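Local coordinates for protein probable ribosomal RNA small subunit methyltransferase (Thermus thermophilus, PDB 3DMH) that methylates the N2 atom of a specific guanosine in 16S ribosomal RNA, using S-adenosylmethionine as the methyl donor, at residues G139-N142 with K143-R147. Residues are numbered along the deposited sequence; the frame is centred on the assembly and turned at random.
Sequences GDKN and KGFER
Gly139 lies against the Phe145 ring, its N 3.7 Å from Phe145 CD1. Asp140 organises the turn that follows. Its backbone O accepts from Lys143 N (2.8 Å) and Phe145 N (3.0 Å), which reach it from opposite faces of the carbonyl plane. Its carboxylate, with CG anti to the backbone N (chi1 -175°), closes an Asx turn: OD1 takes Asn142 N at 2.9 Å, from above the carboxylate plane. OD2 touches Lys143 CD at 3.6 Å, and a water bridges it to Lys143 NZ, too far, at 4.4 Å from OD2, for a direct salt bridge. An alanine here would lack the carboxylate, which would probably leave Asn142 N without its acceptor and the Lys143 ammonium without its nearby opposite charge. Bent at chi3 and chi4 (70° and 79°), Lys141 curls back to Glu146, where NZ meets OE2 in a 3.3 Å salt bridge, on the anti side but well out of the carboxylate plane. One water links Lys141 O to Gly144 N and another links it to Glu146 N, tying the turn to the start of the helix. Gly144, at positive phi, is the N-cap. The turn thus joins helix 145-156 to strand 133-140, a parallel strand in a seven-stranded sheet of class I (Rossmann-like) methyltransferase order, 3-2-1-4-5-7-6; Phe145 packs on Phe149 and on Ala171 of antiparallel strand 168-174, while Gly139 is hydrogen-bonded through its backbone to Arg169.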
ATOM      1  N   GLY A 139      11.340 -12.962  -8.095  1.00 19.47           N
ATOM      2  CA  GLY A 139      10.970 -11.738  -8.795  1.00 19.64           C
ATOM      3  C   GLY A 139      10.893 -11.912 -10.294  1.00 20.15           C
ATOM      4  O   GLY A 139      10.664 -13.020 -10.791  1.00 20.01           O
ATOM      5  N   ASP A 140      11.108 -10.803 -10.990  1.00 20.67           N
ATOM      6  CA  ASP A 140      10.802 -10.663 -12.411  1.00 21.77           C
ATOM      7  C   ASP A 140      11.999  -9.994 -13.081  1.00 22.05           C
ATOM      8  O   ASP A 140      12.425  -8.916 -12.672  1.00 22.27           O
ATOM      9  CB  ASP A 140       9.544  -9.780 -12.511  1.00 22.17           C
ATOM     10  CG  ASP A 140       9.002  -9.634 -13.931  1.00 22.65           C
ATOM     11  OD1 ASP A 140       9.697  -9.938 -14.920  1.00 25.30           O
ATOM     12  OD2 ASP A 140       7.845  -9.169 -14.035  1.00 25.97           O
ATOM     13  N   LYS A 141      12.569 -10.640 -14.096  1.00 22.54           N
ATOM     14  CA  LYS A 141      13.691 -10.033 -14.788  1.00 23.52           C
ATOM     15  C   LYS A 141      13.327  -8.710 -15.468  1.00 23.67           C
ATOM     16  O   LYS A 141      14.203  -7.872 -15.680  1.00 24.06           O
ATOM     17  CB  LYS A 141      14.305 -11.013 -15.789  1.00 23.56           C
ATOM     18  CG  LYS A 141      15.245 -12.029 -15.152  1.00 25.51           C
ATOM     19  CD  LYS A 141      15.612 -13.118 -16.143  1.00 29.12           C
ATOM     20  CE  LYS A 141      16.527 -12.621 -17.252  1.00 30.58           C
ATOM     21  NZ  LYS A 141      17.943 -12.506 -16.806  1.00 33.72           N
ATOM     22  N   ASN A 142      12.044  -8.526 -15.790  1.00 24.28           N
ATOM     23  CA  ASN A 142      11.544  -7.253 -16.322  1.00 25.00           C
ATOM     24  C   ASN A 142      11.335  -6.207 -15.227  1.00 24.98           C
ATOM     25  O   ASN A 142      11.023  -5.043 -15.520  1.00 25.31           O
ATOM     26  CB  ASN A 142      10.216  -7.441 -17.062  1.00 25.19           C
ATOM     27  CG  ASN A 142      10.308  -8.435 -18.194  1.00 26.54           C
ATOM     28  OD1 ASN A 142       9.462  -9.324 -18.315  1.00 30.40           O
ATOM     29  ND2 ASN A 142      11.334  -8.301 -19.029  1.00 28.38           N
ATOM     30  N   LYS A 143      11.479  -6.627 -13.974  1.00 25.08           N
ATOM     31  CA  LYS A 143      11.300  -5.723 -12.840  1.00 24.35           C
ATOM     32  C   LYS A 143      12.451  -5.857 -11.842  1.00 23.98           C
ATOM     33  O   LYS A 143      12.236  -6.033 -10.635  1.00 24.18           O
ATOM     34  CB  LYS A 143       9.940  -5.940 -12.165  1.00 25.22           C
ATOM     35  CG  LYS A 143       8.771  -5.727 -13.107  1.00 25.84           C
ATOM     36  CD  LYS A 143       7.460  -5.939 -12.394  1.00 28.22           C
ATOM     37  CE  LYS A 143       6.296  -5.918 -13.356  1.00 28.46           C
ATOM     38  NZ  LYS A 143       5.032  -6.170 -12.606  1.00 29.89           N
ATOM     39  N   GLY A 144      13.672  -5.797 -12.370  1.00 23.04           N
ATOM     40  CA  GLY A 144      14.878  -5.677 -11.556  1.00 22.29           C
ATOM     41  C   GLY A 144      15.446  -6.919 -10.889  1.00 21.39           C
ATOM     42  O   GLY A 144      16.398  -6.805 -10.115  1.00 21.35           O
ATOM     43  N   PHE A 145      14.923  -8.102 -11.199  1.00 21.44           N
ATOM     44  CA  PHE A 145      15.419  -9.318 -10.527  1.00 21.75           C
ATOM     45  C   PHE A 145      16.945  -9.479 -10.556  1.00 22.07           C
ATOM     46  O   PHE A 145      17.568  -9.802  -9.539  1.00 22.19           O
ATOM     47  CB  PHE A 145      14.761 -10.611 -11.035  1.00 21.77           C
ATOM     48  CG  PHE A 145      15.305 -11.847 -10.362  1.00 21.34           C
ATOM     49  CD1 PHE A 145      14.822 -12.241  -9.116  1.00 21.27           C
ATOM     50  CD2 PHE A 145      16.341 -12.577 -10.940  1.00 21.83           C
ATOM     51  CE1 PHE A 145      15.343 -13.366  -8.470  1.00 21.38           C
ATOM     52  CE2 PHE A 145      16.864 -13.697 -10.301  1.00 21.62           C
ATOM     53  CZ  PHE A 145      16.360 -14.094  -9.060  1.00 22.04           C
ATOM     54  N   GLU A 146      17.558  -9.266 -11.714  1.00 23.17           N
ATOM     55  CA  GLU A 146      18.996  -9.497 -11.805  1.00 23.46           C
ATOM     56  C   GLU A 146      19.770  -8.529 -10.916  1.00 23.15           C
ATOM     57  O   GLU A 146      20.690  -8.944 -10.213  1.00 22.90           O
ATOM     58  CB  GLU A 146      19.496  -9.505 -13.253  1.00 24.36           C
ATOM     59  CG  GLU A 146      19.057 -10.753 -14.047  1.00 27.07           C
ATOM     60  CD  GLU A 146      19.446 -12.104 -13.404  1.00 30.85           C
ATOM     61  OE1 GLU A 146      20.433 -12.180 -12.626  1.00 33.52           O
ATOM     62  OE2 GLU A 146      18.758 -13.109 -13.696  1.00 31.63           O
ATOM     63  N   ARG A 147      19.358  -7.259 -10.913  1.00 23.12           N
ATOM     64  CA  ARG A 147      19.975  -6.243 -10.058  1.00 23.40           C
ATOM     65  C   ARG A 147      19.812  -6.567  -8.569  1.00 22.31           C
ATOM     66  O   ARG A 147      20.781  -6.484  -7.801  1.00 22.15           O
ATOM     67  CB  ARG A 147      19.458  -4.834 -10.421  1.00 23.49           C
ATOM     68  CG  ARG A 147      19.542  -3.762  -9.317  1.00 26.12           C
ATOM     69  CD  ARG A 147      19.213  -2.349  -9.848  1.00 24.98           C
ATOM     70  NE  ARG A 147      17.862  -1.869  -9.562  1.00 30.63           N
ATOM     71  CZ  ARG A 147      16.835  -1.985 -10.398  1.00 29.52           C
ATOM     72  NH1 ARG A 147      16.995  -2.594 -11.568  1.00 32.14           N
ATOM     73  NH2 ARG A 147      15.657  -1.500 -10.070  1.00 29.55           N
TER
HETATM   74  O   HOH W   1      11.602  -8.501  -9.388  1.00 26.16           O
HETATM   75  O   HOH W   2       6.051  -8.897 -12.007  1.00 31.85           O
HETATM   76  O   HOH W   3      16.602  -8.257 -14.361  1.00 33.78           O
HETATM   77  O   HOH W   4      14.627  -4.914 -14.866  1.00 40.38           O